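Local structure of SAP-like pentraxin (Limulus polyphemus, 3FLP) at residues Gln38-Phe43 and Tyr100-Val105; Ile88-Glu93 and Ser120-Met125; Gln167-Ala172 and Arg190-Ser195. The protein binds two calcium ions per subunit, forms a doubly stacked heptameric ring and, as a pentraxin, probably acts as an invertebrate lectin. One frame throughout, in Å; residues are numbered along the deposited sequence.

The three contacts show how one lectin-like sandwich uses different chemistry at different depths. Contact 1, close to the middle of the chain, and contact 3, further out, are buried and reach the same curled antiparallel sheet, where strands 33-42 and 161-169 are neighbours; they touch through Val105 and Ala172. Contact 2 lies nearer the surface, its centre about 15 Å from the centre of the chain, and joins an outermost strand of the seven-stranded sheet to strand 120-125 of the other one. Accordingly, backbone hydrogen bonds dominate contact 1, a disulfide links the segments of contact 2, and side-chain amides supplement a bulged strand end in contact 3, beside a subunit boundary.

Contact 1 of 3, residues Gln38-Phe43 and Tyr100-Val105; sequences QRIKPF and YHVCHV
Gln38 and Val102 exchange two backbone hydrogen bonds, and Ile40 and Tyr100 exchange two more, which makes the pairing of these antiparallel strands the tight part of the contact. The bond from Val102 N to Gln38 O is 3.0 Å long and almost straight. Between the two hydrogen-bonded pairs, Arg39 and His101 form the non-hydrogen-bonded pair, with CA atoms 4.4 Å apart. Here His101 CD2 sits over the centre of one face of the Arg39 guanidinium, the two planes inclined by 63°, while Arg39 CG comes within 3.7 Å of the same CD2. His101 has CG anti to its N (chi1 -173°), which brings the ring over Gln38 O. The guanidinium itself is held by a salt bridge to Asp165.

On the face of the sheet that carries Gln38, Ile40, Tyr100 and Val102, side-chain contacts are fewer and a water takes part. Ile40 CD1 meets Val102 CG2 at 3.8 Å, and Pro42 CD lies 4.2 Å from Tyr100 CD1, at the ring edge. Gln38 bends at CG and turns its amide alongside Val102; a water, 2.9 Å from Gln38 NE2, bridges it to His104 ND1.

Strand 33-42 lies between strands 100-107 and 161-169 in the sheet. Helix 175-182 packs on His101 and Cys103, the latter joined by a disulfide to Cys37, whereas Gln38 rests on Leu163 and Leu166 of strand 161-169.

Contact 2 of 3, residues Ile88-Glu93 and Ser120-Met125; sequences ISCPIE and SPCGTM
Cys90 and Cys122 are joined by a disulfide, SG to SG 2.0 Å, the covalent link between two segments that share no backbone hydrogen bonds. The strand segments run nearly antiparallel, their directions 163° apart, but their axes come no closer than 6.1 Å. Both sulfurs are anti to their own carbonyl carbons, each beside its backbone N, and the bridge between them has a chi3 of 95°, close to the relaxed right angle of a disulfide.

Beside the bridge, Ile88 lays its two branches along segment 120-125. Ile88 CG2 lies 4.2 Å from Cys122 CB, and the longer branch carries Ile88 CD1 to within 3.6 Å of Gly123 O and 4.1 Å of Met125 CB. Gly123 has a positive phi, a conformation readily taken up by glycine, and its backbone passes close to Ile88. Next to Cys90 in the chain, Pro91 CD lies loosely, 4.4 Å from Cys122 SG; Pro91 centres an inverse gamma turn, where the chain turns a corner.

Each segment is positioned by its own sheet. Ile88 and Cys90 pair with Leu76 and Leu74, while Cys122 and Met125 pair with Val115 and Met113. The arrangement is that of an inter-sheet disulfide, tying an outermost strand of one sheet of the pentraxin sandwich to strand 120-125 of the other.

Contact 3 of 3, residues Gln167-Ala172 and Arg190-Ser195; sequences QVWDEA and RGNVIS
Val168 faces both Val193 and Ile194 across a classic beta bulge, the point at which the short strand 194-195 joins the end of strand 161-169. Val168 O accepts two bonds from the same face of its plane, from Val193 N at 2.9 Å and from Ile194 N at 3.2 Å. In return Val168 N gives a nearly straight bond to Ile194 O. The next pair along, Gln167 with Ser195, is a non-hydrogen-bonded antiparallel pair.

Side chains add bonds on both sides of the bulge. Gln167 bends about its CB-CG bond (chi2 -64°), which turns Gln167 OE1 to the N-H of Gly191, 2.9 Å from Gly191 N, the donor tilted 29° from the carbonyl plane; its NE2 is held by Asp165, and a water links that nitrogen to Ser195 OG, whose other partner is Glu198. Trp169 lays one face of its indole against the Gly191 backbone: Gly191 CA stands 3.6 Å from the centroid of the five-membered ring, nearly on the normal, a CH-pi contact. Asn192 grips the strand end with both ends of its amide. Its OD1 receives Asp170 N in the carbonyl plane on a lone pair, while Asn192 ND2 reaches Asp170 OD1 at 2.9 Å from above the carboxylate plane. Val168 CB and Ile194 CB pack side by side at 3.7 Å, and Val193 CG2 covers Asp170 CB at 3.5 Å.

Around this joint, Glu171 makes a salt bridge to Lys41 of a neighbouring subunit. The chemistry therefore implies a joint in which amides supplement the backbone: that of Asn192 bonds Asp170 as the strand ends, that of Gln167 bonds Gly191, and the indole lies over Gly191 with Trp169 NE1 bonded to Leu217 O of that same neighbouring subunit.

Contact 1 of 3, residues Gln38-Phe43 and Tyr100-Val105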
loop_
_atom_site.group_PDB
_atom_site.type_symbol
_atom_site.label_atom_id
_atom_site.label_comp_id
_atom_site.label_asym_id
_atom_site.label_seq_id
_atom_site.Cartn_x
_atom_site.Cartn_y
_atom_site.Cartn_z
ATOM N N GLN A 38 -29.339 -24.439 8.227
ATOM C CA GLN A 38 -28.250 -25.408 8.121
ATOM C C GLN A 38 -28.157 -25.997 6.720
ATOM O O GLN A 38 -29.087 -25.893 5.924
ATOM C CB GLN A 38 -28.391 -26.556 9.147
ATOM C CG GLN A 38 -29.314 -27.691 8.740
ATOM C CD GLN A 38 -30.737 -27.481 9.207
ATOM O OE1 GLN A 38 -31.056 -27.697 10.377
ATOM N NE2 GLN A 38 -31.601 -27.046 8.299
ATOM N N ARG A 39 -27.017 -26.607 6.422
ATOM C CA ARG A 39 -26.810 -27.239 5.127
ATOM C C ARG A 39 -27.030 -28.737 5.339
ATOM O O ARG A 39 -26.485 -29.324 6.276
ATOM C CB ARG A 39 -25.391 -26.942 4.627
ATOM C CG ARG A 39 -25.176 -25.453 4.323
ATOM C CD ARG A 39 -23.706 -25.035 4.223
ATOM N NE ARG A 39 -23.620 -23.579 4.294
ATOM C CZ ARG A 39 -23.989 -22.759 3.310
ATOM N NH1 ARG A 39 -24.452 -23.250 2.162
ATOM N NH2 ARG A 39 -23.952 -21.442 3.494
ATOM N N ILE A 40 -27.849 -29.345 4.487
ATOM C CA ILE A 40 -28.137 -30.768 4.610
ATOM C C ILE A 40 -28.071 -31.534 3.295
ATOM O O ILE A 40 -28.349 -30.996 2.216
ATOM C CB ILE A 40 -29.552 -31.028 5.218
ATOM C CG1 ILE A 40 -30.618 -30.304 4.388
ATOM C CG2 ILE A 40 -29.594 -30.591 6.674
ATOM C CD1 ILE A 40 -32.049 -30.611 4.807
ATOM N N LYS A 41 -27.686 -32.802 3.413
ATOM C CA LYS A 41 -27.601 -33.725 2.291
ATOM C C LYS A 41 -28.425 -34.915 2.774
ATOM O O LYS A 41 -27.939 -35.752 3.526
ATOM C CB LYS A 41 -26.154 -34.151 2.042
ATOM C CG LYS A 41 -26.025 -35.235 0.975
ATOM C CD LYS A 41 -24.633 -35.825 0.926
ATOM C CE LYS A 41 -23.599 -34.791 0.519
ATOM N NZ LYS A 41 -22.263 -35.429 0.318
ATOM N N PRO A 42 -29.698 -34.992 2.360
ATOM C CA PRO A 42 -30.569 -36.091 2.784
ATOM C C PRO A 42 -30.283 -37.439 2.128
ATOM O O PRO A 42 -29.931 -37.504 0.945
ATOM C CB PRO A 42 -31.958 -35.555 2.458
ATOM C CG PRO A 42 -31.710 -34.779 1.196
ATOM C CD PRO A 42 -30.416 -34.050 1.478
ATOM N N PHE A 43 -30.435 -38.511 2.906
ATOM C CA PHE A 43 -30.210 -39.865 2.402
ATOM C C PHE A 43 -31.516 -40.595 2.083
ATOM O O PHE A 43 -31.493 -41.642 1.440
ATOM C CB PHE A 43 -29.412 -40.702 3.407
ATOM C CG PHE A 43 -27.947 -40.344 3.489
ATOM C CD1 PHE A 43 -27.336 -39.573 2.497
ATOM C CD2 PHE A 43 -27.165 -40.820 4.538
ATOM C CE1 PHE A 43 -25.968 -39.285 2.554
ATOM C CE2 PHE A 43 -25.797 -40.538 4.600
ATOM C CZ PHE A 43 -25.200 -39.770 3.606
ATOM N N TYR A 100 -28.230 -29.019 0.071
ATOM C CA TYR A 100 -29.249 -27.976 -0.022
ATOM C C TYR A 100 -29.164 -27.144 1.247
ATOM O O TYR A 100 -28.789 -27.655 2.303
ATOM C CB TYR A 100 -30.660 -28.577 -0.126
ATOM C CG TYR A 100 -30.847 -29.494 -1.308
ATOM C CD1 TYR A 100 -30.582 -30.859 -1.204
ATOM C CD2 TYR A 100 -31.222 -28.987 -2.551
ATOM C CE1 TYR A 100 -30.678 -31.695 -2.305
ATOM C CE2 TYR A 100 -31.319 -29.819 -3.675
ATOM C CZ TYR A 100 -31.042 -31.169 -3.544
ATOM O OH TYR A 100 -31.106 -31.996 -4.652
ATOM N N HIS A 101 -29.473 -25.859 1.152
ATOM C CA HIS A 101 -29.472 -25.040 2.348
ATOM C C HIS A 101 -30.933 -24.913 2.730
ATOM O O HIS A 101 -31.775 -24.559 1.907
ATOM C CB HIS A 101 -28.865 -23.652 2.119
ATOM C CG HIS A 101 -28.713 -22.861 3.384
ATOM N ND1 HIS A 101 -29.754 -22.157 3.954
ATOM C CD2 HIS A 101 -27.665 -22.733 4.234
ATOM C CE1 HIS A 101 -29.354 -21.633 5.100
ATOM N NE2 HIS A 101 -28.090 -21.968 5.293
ATOM N N VAL A 102 -31.236 -25.225 3.978
ATOM C CA VAL A 102 -32.606 -25.160 4.454
ATOM C C VAL A 102 -32.684 -24.296 5.698
ATOM O O VAL A 102 -31.784 -24.311 6.542
ATOM C CB VAL A 102 -33.148 -26.590 4.762
ATOM C CG1 VAL A 102 -34.417 -26.512 5.596
ATOM C CG2 VAL A 102 -33.431 -27.324 3.457
ATOM N N CYS A 103 -33.756 -23.526 5.800
ATOM C CA CYS A 103 -33.933 -22.677 6.951
ATOM C C CYS A 103 -35.406 -22.593 7.354
ATOM O O CYS A 103 -36.287 -22.499 6.504
ATOM C CB CYS A 103 -33.375 -21.278 6.663
ATOM S SG CYS A 103 -33.021 -20.381 8.201
ATOM N N HIS A 104 -35.656 -22.662 8.660
ATOM C CA HIS A 104 -37.001 -22.562 9.214
ATOM C C HIS A 104 -37.061 -21.279 10.031
ATOM O O HIS A 104 -36.242 -21.073 10.927
ATOM C CB HIS A 104 -37.316 -23.737 10.146
ATOM C CG HIS A 104 -37.568 -25.032 9.438
ATOM N ND1 HIS A 104 -36.584 -25.710 8.748
ATOM C CD2 HIS A 104 -38.683 -25.795 9.352
ATOM C CE1 HIS A 104 -37.081 -26.839 8.274
ATOM N NE2 HIS A 104 -38.352 -26.914 8.626
ATOM N N VAL A 105 -38.024 -20.422 9.719
ATOM C CA VAL A 105 -38.202 -19.161 10.428
ATOM C C VAL A 105 -39.522 -19.202 11.198
ATOM O O VAL A 105 -40.584 -19.400 10.606
ATOM C CB VAL A 105 -38.231 -17.984 9.431
ATOM C CG1 VAL A 105 -38.648 -16.702 10.128
ATOM C CG2 VAL A 105 -36.844 -17.826 8.789
HETATM O O HOH W 1 -33.847 -25.502 9.356
#

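Contact 2 of 3, residues Ile88-Glu93 and Ser120-Met125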
loop_
_atom_site.group_PDB
_atom_site.type_symbol
_atom_site.label_atom_id
_atom_site.label_comp_id
_atom_site.label_asym_id
_atom_site.label_seq_id
_atom_site.Cartn_x
_atom_site.Cartn_y
_atom_site.Cartn_z
ATOM N N ILE A 88 -44.782 -26.890 4.315
ATOM C CA ILE A 88 -44.751 -25.913 3.238
ATOM C C ILE A 88 -43.880 -26.529 2.156
ATOM O O ILE A 88 -42.734 -26.920 2.415
ATOM C CB ILE A 88 -44.136 -24.575 3.683
ATOM C CG1 ILE A 88 -45.045 -23.906 4.725
ATOM C CG2 ILE A 88 -43.945 -23.668 2.470
ATOM C CD1 ILE A 88 -44.528 -22.583 5.237
ATOM N N SER A 89 -44.419 -26.639 0.947
ATOM C CA SER A 89 -43.652 -27.231 -0.133
ATOM C C SER A 89 -42.749 -26.205 -0.809
ATOM O O SER A 89 -43.079 -25.020 -0.903
ATOM C CB SER A 89 -44.572 -27.922 -1.150
ATOM O OG SER A 89 -45.476 -27.015 -1.733
ATOM N N CYS A 90 -41.585 -26.678 -1.242
ATOM C CA CYS A 90 -40.601 -25.839 -1.902
ATOM C C CYS A 90 -40.495 -26.224 -3.376
ATOM O O CYS A 90 -40.432 -27.408 -3.713
ATOM C CB CYS A 90 -39.233 -26.004 -1.235
ATOM S SG CYS A 90 -39.046 -25.290 0.438
ATOM N N PRO A 91 -40.459 -25.224 -4.272
ATOM C CA PRO A 91 -40.363 -25.461 -5.715
ATOM C C PRO A 91 -38.967 -25.893 -6.142
ATOM O O PRO A 91 -38.320 -25.221 -6.945
ATOM C CB PRO A 91 -40.744 -24.109 -6.301
ATOM C CG PRO A 91 -40.086 -23.167 -5.335
ATOM C CD PRO A 91 -40.421 -23.779 -3.976
ATOM N N ILE A 92 -38.496 -27.011 -5.601
ATOM C CA ILE A 92 -37.179 -27.514 -5.950
ATOM C C ILE A 92 -37.171 -29.034 -5.886
ATOM O O ILE A 92 -37.675 -29.626 -4.933
ATOM C CB ILE A 92 -36.074 -26.942 -5.009
ATOM C CG1 ILE A 92 -34.695 -27.427 -5.467
ATOM C CG2 ILE A 92 -36.321 -27.365 -3.574
ATOM C CD1 ILE A 92 -33.534 -26.779 -4.722
ATOM N N GLU A 93 -36.624 -29.665 -6.918
ATOM C CA GLU A 93 -36.563 -31.114 -6.951
ATOM C C GLU A 93 -35.362 -31.586 -6.147
ATOM O O GLU A 93 -34.242 -31.132 -6.364
ATOM C CB GLU A 93 -36.467 -31.623 -8.388
ATOM C CG GLU A 93 -36.377 -33.136 -8.465
ATOM C CD GLU A 93 -36.850 -33.690 -9.790
ATOM O OE1 GLU A 93 -36.409 -33.183 -10.844
ATOM O OE2 GLU A 93 -37.660 -34.641 -9.775
ATOM N N SER A 120 -33.958 -19.121 -0.926
ATOM C CA SER A 120 -35.172 -18.552 -1.515
ATOM C C SER A 120 -36.412 -18.948 -0.728
ATOM O O SER A 120 -36.524 -20.077 -0.271
ATOM C CB SER A 120 -35.341 -19.010 -2.968
ATOM O OG SER A 120 -34.347 -18.445 -3.805
ATOM N N PRO A 121 -37.362 -18.016 -0.569
ATOM C CA PRO A 121 -38.602 -18.284 0.171
ATOM C C PRO A 121 -39.493 -19.310 -0.523
ATOM O O PRO A 121 -39.716 -19.226 -1.728
ATOM C CB PRO A 121 -39.257 -16.904 0.261
ATOM C CG PRO A 121 -38.793 -16.223 -1.007
ATOM C CD PRO A 121 -37.332 -16.631 -1.081
ATOM N N CYS A 122 -39.993 -20.283 0.232
ATOM C CA CYS A 122 -40.871 -21.304 -0.336
ATOM C C CYS A 122 -42.323 -20.953 -0.035
ATOM O O CYS A 122 -43.236 -21.427 -0.706
ATOM C CB CYS A 122 -40.577 -22.682 0.253
ATOM S SG CYS A 122 -38.870 -23.286 0.069
ATOM N N GLY A 123 -42.525 -20.124 0.986
ATOM C CA GLY A 123 -43.870 -19.733 1.362
ATOM C C GLY A 123 -43.993 -19.561 2.864
ATOM O O GLY A 123 -43.034 -19.787 3.599
ATOM N N THR A 124 -45.177 -19.166 3.319
ATOM C CA THR A 124 -45.408 -18.959 4.740
ATOM C C THR A 124 -46.709 -19.606 5.190
ATOM O O THR A 124 -47.531 -20.025 4.374
ATOM C CB THR A 124 -45.488 -17.456 5.076
ATOM O OG1 THR A 124 -46.610 -16.886 4.392
ATOM C CG2 THR A 124 -44.212 -16.726 4.633
ATOM N N MET A 125 -46.881 -19.686 6.504
ATOM C CA MET A 125 -48.081 -20.254 7.087
ATOM C C MET A 125 -48.409 -19.498 8.375
ATOM O O MET A 125 -47.515 -19.178 9.166
ATOM C CB MET A 125 -47.880 -21.743 7.369
ATOM C CG MET A 125 -49.156 -22.453 7.786
ATOM S SD MET A 125 -49.049 -24.223 7.530
ATOM C CE MET A 125 -49.299 -24.304 5.767
#

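Contact 3 of 3, residues Gln167-Ala172 and Arg190-Ser195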
loop_
_atom_site.group_PDB
_atom_site.type_symbol
_atom_site.label_atom_id
_atom_site.label_comp_id
_atom_site.label_asym_id
_atom_site.label_seq_id
_atom_site.Cartn_x
_atom_site.Cartn_y
_atom_site.Cartn_z
ATOM N N GLN A 167 -26.855 -22.923 12.174
ATOM C CA GLN A 167 -26.865 -21.608 12.804
ATOM C C GLN A 167 -28.277 -21.311 13.313
ATOM O O GLN A 167 -29.249 -21.409 12.560
ATOM C CB GLN A 167 -26.443 -20.543 11.790
ATOM C CG GLN A 167 -25.133 -20.836 11.051
ATOM C CD GLN A 167 -23.914 -20.883 11.962
ATOM O OE1 GLN A 167 -23.947 -20.411 13.101
ATOM N NE2 GLN A 167 -22.825 -21.439 11.454
ATOM N N VAL A 168 -28.379 -20.940 14.586
ATOM C CA VAL A 168 -29.663 -20.651 15.221
ATOM C C VAL A 168 -29.690 -19.276 15.894
ATOM O O VAL A 168 -28.794 -18.941 16.667
ATOM C CB VAL A 168 -29.991 -21.726 16.300
ATOM C CG1 VAL A 168 -31.365 -21.454 16.926
ATOM C CG2 VAL A 168 -29.947 -23.135 15.668
ATOM N N TRP A 169 -30.730 -18.497 15.594
ATOM C CA TRP A 169 -30.934 -17.157 16.148
ATOM C C TRP A 169 -32.263 -17.144 16.904
ATOM O O TRP A 169 -33.189 -17.869 16.538
ATOM C CB TRP A 169 -31.041 -16.114 15.027
ATOM C CG TRP A 169 -29.781 -15.809 14.281
ATOM C CD1 TRP A 169 -28.889 -14.812 14.548
ATOM C CD2 TRP A 169 -29.306 -16.466 13.100
ATOM N NE1 TRP A 169 -27.889 -14.800 13.601
ATOM C CE2 TRP A 169 -28.122 -15.804 12.700
ATOM C CE3 TRP A 169 -29.767 -17.549 12.339
ATOM C CZ2 TRP A 169 -27.391 -16.190 11.569
ATOM C CZ3 TRP A 169 -29.041 -17.933 11.213
ATOM C CH2 TRP A 169 -27.864 -17.254 10.840
ATOM N N ASP A 170 -32.369 -16.319 17.942
ATOM C CA ASP A 170 -33.627 -16.240 18.680
ATOM C C ASP A 170 -34.451 -15.060 18.151
ATOM O O ASP A 170 -35.112 -14.336 18.899
ATOM C CB ASP A 170 -33.359 -16.116 20.186
ATOM C CG ASP A 170 -32.630 -14.839 20.558
ATOM O OD1 ASP A 170 -31.996 -14.217 19.690
ATOM O OD2 ASP A 170 -32.683 -14.463 21.747
ATOM N N GLU A 171 -34.388 -14.878 16.836
ATOM C CA GLU A 171 -35.119 -13.827 16.141
ATOM C C GLU A 171 -35.695 -14.440 14.875
ATOM O O GLU A 171 -35.280 -15.523 14.470
ATOM C CB GLU A 171 -34.192 -12.659 15.771
ATOM C CG GLU A 171 -33.675 -11.870 16.980
ATOM C CD GLU A 171 -33.359 -10.420 16.647
ATOM O OE1 GLU A 171 -34.151 -9.799 15.907
ATOM O OE2 GLU A 171 -32.334 -9.894 17.134
ATOM N N ALA A 172 -36.663 -13.761 14.265
ATOM C CA ALA A 172 -37.274 -14.248 13.032
ATOM C C ALA A 172 -36.656 -13.492 11.860
ATOM O O ALA A 172 -37.128 -12.420 11.485
ATOM C CB ALA A 172 -38.779 -14.021 13.059
ATOM N N ARG A 190 -23.138 -16.358 11.857
ATOM C CA ARG A 190 -23.157 -17.307 12.965
ATOM C C ARG A 190 -24.336 -16.968 13.878
ATOM O O ARG A 190 -24.492 -15.823 14.294
ATOM C CB ARG A 190 -21.862 -17.220 13.773
ATOM C CG ARG A 190 -20.592 -17.404 12.961
ATOM C CD ARG A 190 -19.379 -17.109 13.825
ATOM N NE ARG A 190 -18.124 -17.264 13.101
ATOM C CZ ARG A 190 -17.725 -16.471 12.110
ATOM N NH1 ARG A 190 -18.484 -15.453 11.711
ATOM N NH2 ARG A 190 -16.558 -16.696 11.519
ATOM N N GLY A 191 -25.164 -17.963 14.183
ATOM C CA GLY A 191 -26.310 -17.727 15.042
ATOM C C GLY A 191 -25.891 -17.300 16.440
ATOM O O GLY A 191 -24.807 -17.667 16.896
ATOM N N ASN A 192 -26.743 -16.531 17.119
ATOM C CA ASN A 192 -26.444 -16.065 18.471
ATOM C C ASN A 192 -26.871 -17.081 19.538
ATOM O O ASN A 192 -26.416 -17.017 20.669
ATOM C CB ASN A 192 -27.115 -14.703 18.741
ATOM C CG ASN A 192 -28.631 -14.803 18.887
ATOM O OD1 ASN A 192 -29.320 -15.399 18.053
ATOM N ND2 ASN A 192 -29.156 -14.205 19.941
ATOM N N VAL A 193 -27.751 -18.008 19.175
ATOM C CA VAL A 193 -28.206 -19.035 20.109
ATOM C C VAL A 193 -27.275 -20.238 19.946
ATOM O O VAL A 193 -26.693 -20.724 20.913
ATOM C CB VAL A 193 -29.664 -19.441 19.805
ATOM C CG1 VAL A 193 -30.106 -20.552 20.737
ATOM C CG2 VAL A 193 -30.574 -18.233 19.962
ATOM N N ILE A 194 -27.139 -20.711 18.710
ATOM C CA ILE A 194 -26.247 -21.823 18.400
ATOM C C ILE A 194 -25.405 -21.441 17.190
ATOM O O ILE A 194 -25.938 -21.047 16.154
ATOM C CB ILE A 194 -27.009 -23.130 18.048
ATOM C CG1 ILE A 194 -27.642 -23.734 19.302
ATOM C CG2 ILE A 194 -26.051 -24.144 17.424
ATOM C CD1 ILE A 194 -28.399 -25.028 19.031
ATOM N N SER A 195 -24.089 -21.534 17.341
ATOM C CA SER A 195 -23.168 -21.246 16.255
ATOM C C SER A 195 -22.415 -22.552 16.020
ATOM O O SER A 195 -21.764 -23.063 16.925
ATOM C CB SER A 195 -22.194 -20.130 16.643
ATOM O OG SER A 195 -21.249 -19.912 15.604
HETATM O O HOH W 2 -20.177 -21.285 13.328
#